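Local coordinates for sorting nexin-21 (Mus musculus, PDB 4YMR), which binds membranes enriched in phosphatidylinositol 3-phosphate and phosphatidylinositol 4,5-bisphosphate and may take part in several stages of intracellular trafficking, at residues A[13-18]-A[39-44]; A[19-24]-A[31-36]. All blocks are in the same frame, centred on the assembly; numbering follows the deposited sequence.

Both contacts join helix 12-24 to helix 27-43 in the PXB/TPR domain; the lipid-binding PX domain is not part of this fragment. Their centres lie about 10 Å apart, with interaction 2 beside the turn and interaction 1 toward the far ends of the pair. The two touch directly: A18 CB packs on W34 CD2 at 3.5 Å, and R17 CG on L33 CD1 at 3.6 Å. At the border between them, E14 OE2 comes to 3.5 Å from N36 CB. The nearest CA atoms are 8.4 Å apart at T22 and L31 but 10.5 Å at E14 and L40, consistent with the pair opening away from the turn. The second subunit reaches both contacts, consistent with the domain-swapped crystal form.

Interaction 1 of 2, residues A[13-18]-A[39-44]; sequences PELRRA and QLQTQL
The chi1 of E14 (-153°) places CG opposite the backbone N, and the chain beyond CG stays extended, which carries the carboxylate across toward L40. L40 answers with CG opposite its own carbonyl carbon (chi1 -71°), which points the isobutyl end toward E14, while chi2 (160°) turns CD1 rather than CD2 to OE1. The two side chains cross at a slant, and E14 OE1 stops 3.5 Å from L40 CD1, a van der Waals contact between a carboxylate oxygen and a methyl. A second, looser approach is made by L15 CD2, 4.5 Å from Q41 NE2, at the limit of contact. The nearest CA atoms, of E14 and L40, are 10.5 Å apart, and side chains alone bridge the start of helix 12-24 and the end of helix 27-43, at the open end of this antiparallel pair. Helix 52-66 contributes to both L15 and Q41: each touches R52, while L15 also packs on T56 and Q41 on P53. The amide of Q41 is fixed by hydrogen bonds from NE2 to T56 OG1 and to the carbonyl oxygen of A37. L15 further meets L143 of the second subunit. With one oxygen-methyl touch, one marginal approach and 90 Å² buried, the direct chemistry is weak; the positions of L15 and Q41 are therefore probably set as much by helix 52-66 as by each other.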
loop_
_atom_site.group_PDB
_atom_site.type_symbol
_atom_site.label_atom_id
_atom_site.label_comp_id
_atom_site.label_asym_id
_atom_site.label_seq_id
_atom_site.Cartn_x
_atom_site.Cartn_y
_atom_site.Cartn_z
ATOM N N PRO A 13 -11.625 -10.229 3.757
ATOM C CA PRO A 13 -12.969 -10.714 3.403
ATOM C C PRO A 13 -14.066 -9.653 3.552
ATOM O O PRO A 13 -15.022 -9.646 2.771
ATOM C CB PRO A 13 -13.199 -11.850 4.402
ATOM C CG PRO A 13 -11.840 -12.376 4.673
ATOM C CD PRO A 13 -10.923 -11.171 4.650
ATOM N N GLU A 14 -13.917 -8.770 4.538
ATOM C CA GLU A 14 -14.899 -7.723 4.808
ATOM C C GLU A 14 -14.823 -6.628 3.740
ATOM O O GLU A 14 -15.848 -6.181 3.225
ATOM C CB GLU A 14 -14.692 -7.145 6.218
ATOM C CG GLU A 14 -15.943 -6.557 6.872
ATOM C CD GLU A 14 -15.836 -6.452 8.397
ATOM O OE1 GLU A 14 -14.800 -6.885 8.956
ATOM O OE2 GLU A 14 -16.792 -5.940 9.035
ATOM N N LEU A 15 -13.604 -6.211 3.405
ATOM C CA LEU A 15 -13.384 -5.235 2.338
ATOM C C LEU A 15 -13.927 -5.733 1.005
ATOM O O LEU A 15 -14.536 -4.970 0.257
ATOM C CB LEU A 15 -11.895 -4.937 2.185
ATOM C CG LEU A 15 -11.172 -4.305 3.365
ATOM C CD1 LEU A 15 -9.728 -4.039 2.973
ATOM C CD2 LEU A 15 -11.873 -3.020 3.812
ATOM N N ARG A 16 -13.671 -7.010 0.716
ATOM C CA ARG A 16 -14.207 -7.702 -0.455
ATOM C C ARG A 16 -15.725 -7.551 -0.550
ATOM O O ARG A 16 -16.245 -7.086 -1.559
ATOM C CB ARG A 16 -13.836 -9.198 -0.417
ATOM C CG ARG A 16 -12.488 -9.558 -1.055
ATOM C CD ARG A 16 -12.050 -10.999 -0.725
ATOM N NE ARG A 16 -10.617 -11.074 -0.430
ATOM C CZ ARG A 16 -10.054 -11.950 0.401
ATOM N NH1 ARG A 16 -10.793 -12.855 1.031
ATOM N NH2 ARG A 16 -8.742 -11.917 0.600
ATOM N N ARG A 17 -16.428 -7.956 0.505
ATOM C CA ARG A 17 -17.882 -7.835 0.547
ATOM C C ARG A 17 -18.324 -6.361 0.505
ATOM O O ARG A 17 -19.219 -6.010 -0.261
ATOM C CB ARG A 17 -18.485 -8.588 1.749
ATOM C CG ARG A 17 -20.022 -8.524 1.826
ATOM C CD ARG A 17 -20.693 -9.901 1.731
ATOM N NE ARG A 17 -22.137 -9.832 1.984
ATOM C CZ ARG A 17 -23.078 -9.813 1.039
ATOM N NH1 ARG A 17 -22.740 -9.866 -0.242
ATOM N NH2 ARG A 17 -24.362 -9.744 1.375
ATOM N N ALA A 18 -17.684 -5.498 1.295
ATOM C CA ALA A 18 -18.017 -4.075 1.268
ATOM C C ALA A 18 -17.858 -3.507 -0.142
ATOM O O ALA A 18 -18.682 -2.709 -0.594
ATOM C CB ALA A 18 -17.181 -3.282 2.286
ATOM N N GLN A 39 -12.278 0.331 11.887
ATOM C CA GLN A 39 -12.008 0.093 13.309
ATOM C C GLN A 39 -10.946 -0.994 13.565
ATOM O O GLN A 39 -10.026 -0.787 14.362
ATOM C CB GLN A 39 -13.312 -0.262 14.040
ATOM C CG GLN A 39 -13.136 -0.789 15.467
ATOM C CD GLN A 39 -12.804 0.306 16.455
ATOM O OE1 GLN A 39 -13.073 1.479 16.204
ATOM N NE2 GLN A 39 -12.219 -0.070 17.589
ATOM N N LEU A 40 -11.090 -2.148 12.915
ATOM C CA LEU A 40 -10.079 -3.204 12.973
ATOM C C LEU A 40 -8.671 -2.653 12.703
ATOM O O LEU A 40 -7.760 -2.807 13.518
ATOM C CB LEU A 40 -10.404 -4.323 11.969
ATOM C CG LEU A 40 -11.598 -5.246 12.247
ATOM C CD1 LEU A 40 -12.059 -5.934 10.969
ATOM C CD2 LEU A 40 -11.277 -6.290 13.319
ATOM N N GLN A 41 -8.513 -1.996 11.560
ATOM C CA GLN A 41 -7.220 -1.485 11.122
ATOM C C GLN A 41 -6.626 -0.427 12.049
ATOM O O GLN A 41 -5.416 -0.403 12.263
ATOM C CB GLN A 41 -7.329 -0.905 9.704
ATOM C CG GLN A 41 -7.812 -1.894 8.652
ATOM C CD GLN A 41 -7.991 -1.241 7.285
ATOM O OE1 GLN A 41 -7.017 -0.888 6.619
ATOM N NE2 GLN A 41 -9.240 -1.068 6.871
ATOM N N THR A 42 -7.480 0.434 12.605
ATOM C CA THR A 42 -7.028 1.623 13.334
ATOM C C THR A 42 -6.388 1.313 14.694
ATOM O O THR A 42 -5.583 2.097 15.196
ATOM C CB THR A 42 -8.168 2.669 13.501
ATOM O OG1 THR A 42 -7.635 3.894 14.013
ATOM C CG2 THR A 42 -9.239 2.176 14.443
ATOM N N GLN A 43 -6.729 0.170 15.280
ATOM C CA GLN A 43 -6.136 -0.235 16.553
ATOM C C GLN A 43 -5.192 -1.397 16.322
ATOM O O GLN A 43 -4.021 -1.347 16.685
ATOM C CB GLN A 43 -7.222 -0.654 17.550
ATOM C CG GLN A 43 -7.327 0.222 18.795
ATOM C CD GLN A 43 -8.592 1.067 18.800
ATOM O OE1 GLN A 43 -9.069 1.496 17.747
ATOM N NE2 GLN A 43 -9.147 1.300 19.987
ATOM N N LEU A 44 -5.730 -2.441 15.703
ATOM C CA LEU A 44 -5.017 -3.691 15.485
ATOM C C LEU A 44 -4.147 -3.625 14.224
ATOM O O LEU A 44 -4.370 -4.348 13.250
ATOM C CB LEU A 44 -6.027 -4.837 15.405
ATOM C CG LEU A 44 -7.176 -4.687 16.414
ATOM C CD1 LEU A 44 -8.518 -5.159 15.853
ATOM C CD2 LEU A 44 -6.866 -5.406 17.728
#

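Interaction 2 of 2, residues A[19-24]-A[31-36]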
loop_
_atom_site.group_PDB
_atom_site.type_symbol
_atom_site.label_atom_id
_atom_site.label_comp_id
_atom_site.label_asym_id
_atom_site.label_seq_id
_atom_site.Cartn_x
_atom_site.Cartn_y
_atom_site.Cartn_z
ATOM N N GLN A 19 -16.813 -3.938 -0.844
ATOM C CA GLN A 19 -16.591 -3.473 -2.209
ATOM C C GLN A 19 -17.694 -3.913 -3.183
ATOM O O GLN A 19 -18.162 -3.113 -3.989
ATOM C CB GLN A 19 -15.221 -3.887 -2.740
ATOM C CG GLN A 19 -14.909 -3.283 -4.111
ATOM C CD GLN A 19 -13.856 -4.060 -4.880
ATOM O OE1 GLN A 19 -13.747 -5.288 -4.753
ATOM N NE2 GLN A 19 -13.075 -3.349 -5.689
ATOM N N SER A 20 -18.133 -5.163 -3.100
ATOM C CA SER A 20 -19.161 -5.632 -4.034
ATOM C C SER A 20 -20.488 -4.939 -3.766
ATOM O O SER A 20 -21.157 -4.480 -4.692
ATOM C CB SER A 20 -19.314 -7.162 -4.015
ATOM O OG SER A 20 -19.721 -7.643 -2.748
ATOM N N LEU A 21 -20.849 -4.850 -2.490
ATOM C CA LEU A 21 -22.051 -4.141 -2.064
ATOM C C LEU A 21 -22.093 -2.695 -2.573
ATOM O O LEU A 21 -23.139 -2.223 -3.007
ATOM C CB LEU A 21 -22.176 -4.178 -0.532
ATOM C CG LEU A 21 -22.532 -5.533 0.083
ATOM C CD1 LEU A 21 -22.544 -5.463 1.608
ATOM C CD2 LEU A 21 -23.882 -6.021 -0.439
ATOM N N THR A 22 -20.950 -2.013 -2.525
ATOM C CA THR A 22 -20.829 -0.625 -2.979
ATOM C C THR A 22 -20.958 -0.522 -4.498
ATOM O O THR A 22 -21.539 0.430 -5.028
ATOM C CB THR A 22 -19.468 -0.002 -2.529
ATOM O OG1 THR A 22 -19.349 -0.064 -1.103
ATOM C CG2 THR A 22 -19.346 1.448 -2.966
ATOM N N CYS A 23 -20.406 -1.506 -5.197
ATOM C CA CYS A 23 -20.468 -1.512 -6.649
ATOM C C CYS A 23 -21.865 -1.830 -7.167
ATOM O O CYS A 23 -22.248 -1.349 -8.231
ATOM C CB CYS A 23 -19.403 -2.433 -7.250
ATOM S SG CYS A 23 -17.775 -1.654 -7.209
ATOM N N THR A 24 -22.634 -2.611 -6.410
ATOM C CA THR A 24 -24.035 -2.834 -6.767
ATOM C C THR A 24 -24.948 -1.631 -6.418
ATOM O O THR A 24 -25.882 -1.323 -7.156
ATOM C CB THR A 24 -24.586 -4.214 -6.254
ATOM O OG1 THR A 24 -24.786 -4.192 -4.836
ATOM C CG2 THR A 24 -23.629 -5.348 -6.623
ATOM N N LEU A 31 -21.837 0.425 4.216
ATOM C CA LEU A 31 -21.241 1.362 5.170
ATOM C C LEU A 31 -20.740 0.694 6.455
ATOM O O LEU A 31 -19.594 0.894 6.856
ATOM C CB LEU A 31 -22.207 2.500 5.503
ATOM C CG LEU A 31 -21.707 3.547 6.508
ATOM C CD1 LEU A 31 -20.588 4.375 5.915
ATOM C CD2 LEU A 31 -22.856 4.436 6.991
ATOM N N ALA A 32 -21.607 -0.096 7.084
ATOM C CA ALA A 32 -21.271 -0.825 8.298
ATOM C C ALA A 32 -20.016 -1.697 8.125
ATOM O O ALA A 32 -19.144 -1.725 8.996
ATOM C CB ALA A 32 -22.465 -1.659 8.761
ATOM N N LEU A 33 -19.924 -2.391 6.993
ATOM C CA LEU A 33 -18.767 -3.238 6.690
ATOM C C LEU A 33 -17.451 -2.450 6.567
ATOM O O LEU A 33 -16.456 -2.797 7.206
ATOM C CB LEU A 33 -19.022 -4.065 5.426
ATOM C CG LEU A 33 -20.193 -5.040 5.542
ATOM C CD1 LEU A 33 -20.296 -5.921 4.306
ATOM C CD2 LEU A 33 -20.043 -5.877 6.803
ATOM N N TRP A 34 -17.442 -1.404 5.742
ATOM C CA TRP A 34 -16.299 -0.499 5.699
ATOM C C TRP A 34 -15.934 0.032 7.099
ATOM O O TRP A 34 -14.759 0.194 7.423
ATOM C CB TRP A 34 -16.576 0.712 4.793
ATOM C CG TRP A 34 -16.749 0.485 3.298
ATOM C CD1 TRP A 34 -17.858 0.788 2.554
ATOM C CD2 TRP A 34 -15.786 -0.046 2.377
ATOM N NE1 TRP A 34 -17.651 0.474 1.238
ATOM C CE2 TRP A 34 -16.383 -0.038 1.090
ATOM C CE3 TRP A 34 -14.468 -0.520 2.503
ATOM C CZ2 TRP A 34 -15.724 -0.486 -0.056
ATOM C CZ3 TRP A 34 -13.810 -0.968 1.362
ATOM C CH2 TRP A 34 -14.444 -0.952 0.099
ATOM N N ALA A 35 -16.953 0.321 7.904
ATOM C CA ALA A 35 -16.793 1.019 9.178
ATOM C C ALA A 35 -16.112 0.145 10.226
ATOM O O ALA A 35 -15.243 0.609 10.956
ATOM C CB ALA A 35 -18.145 1.502 9.694
ATOM N N ASN A 36 -16.522 -1.116 10.301
ATOM C CA ASN A 36 -15.865 -2.091 11.161
ATOM C C ASN A 36 -14.452 -2.465 10.695
ATOM O O ASN A 36 -13.547 -2.583 11.513
ATOM C CB ASN A 36 -16.751 -3.325 11.325
ATOM C CG ASN A 36 -18.053 -3.005 12.038
ATOM O OD1 ASN A 36 -18.075 -2.246 13.017
ATOM N ND2 ASN A 36 -19.149 -3.566 11.544
#
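W34 carries this contact, with 63 Å² of its surface buried by residues 19-24, roughly twice the share of Q19 (30 Å²) or L21 (29 Å²). With CG opposite the carbonyl carbon (chi1 -66°), its indole extends to the facing helix. At the ring edge, W34 NE1 donates a hydrogen bond to T22 OG1 at 2.9 Å, with an N-H...O angle of 152° and the oxygen close to the indole plane. The T22 hydroxyl is also bonded to the carbonyl oxygen of A18, so two bonds grip it. The six-membered ring meets the Q19 backbone obliquely, W34 CZ2 lying 3.7 Å from Q19 N. The Q19 amide leads elsewhere: NE2 bonds to the carbonyl oxygens of E141 and L138 of the second subunit. L21 adds an apolar touch, its CD1 lying 3.5 Å from L33 CD1 as the two side chains cross near a right angle. A phenylalanine in place of W34 would probably leave T22 OG1 without its indole donor and open a gap beside Q19. The axes of segments 19-24 and 31-36 approach to 9.9 Å and run at 146° across a short turn, an antiparallel helical hairpin, the kind of arrangement from which tetratricopeptide-repeat domains are built.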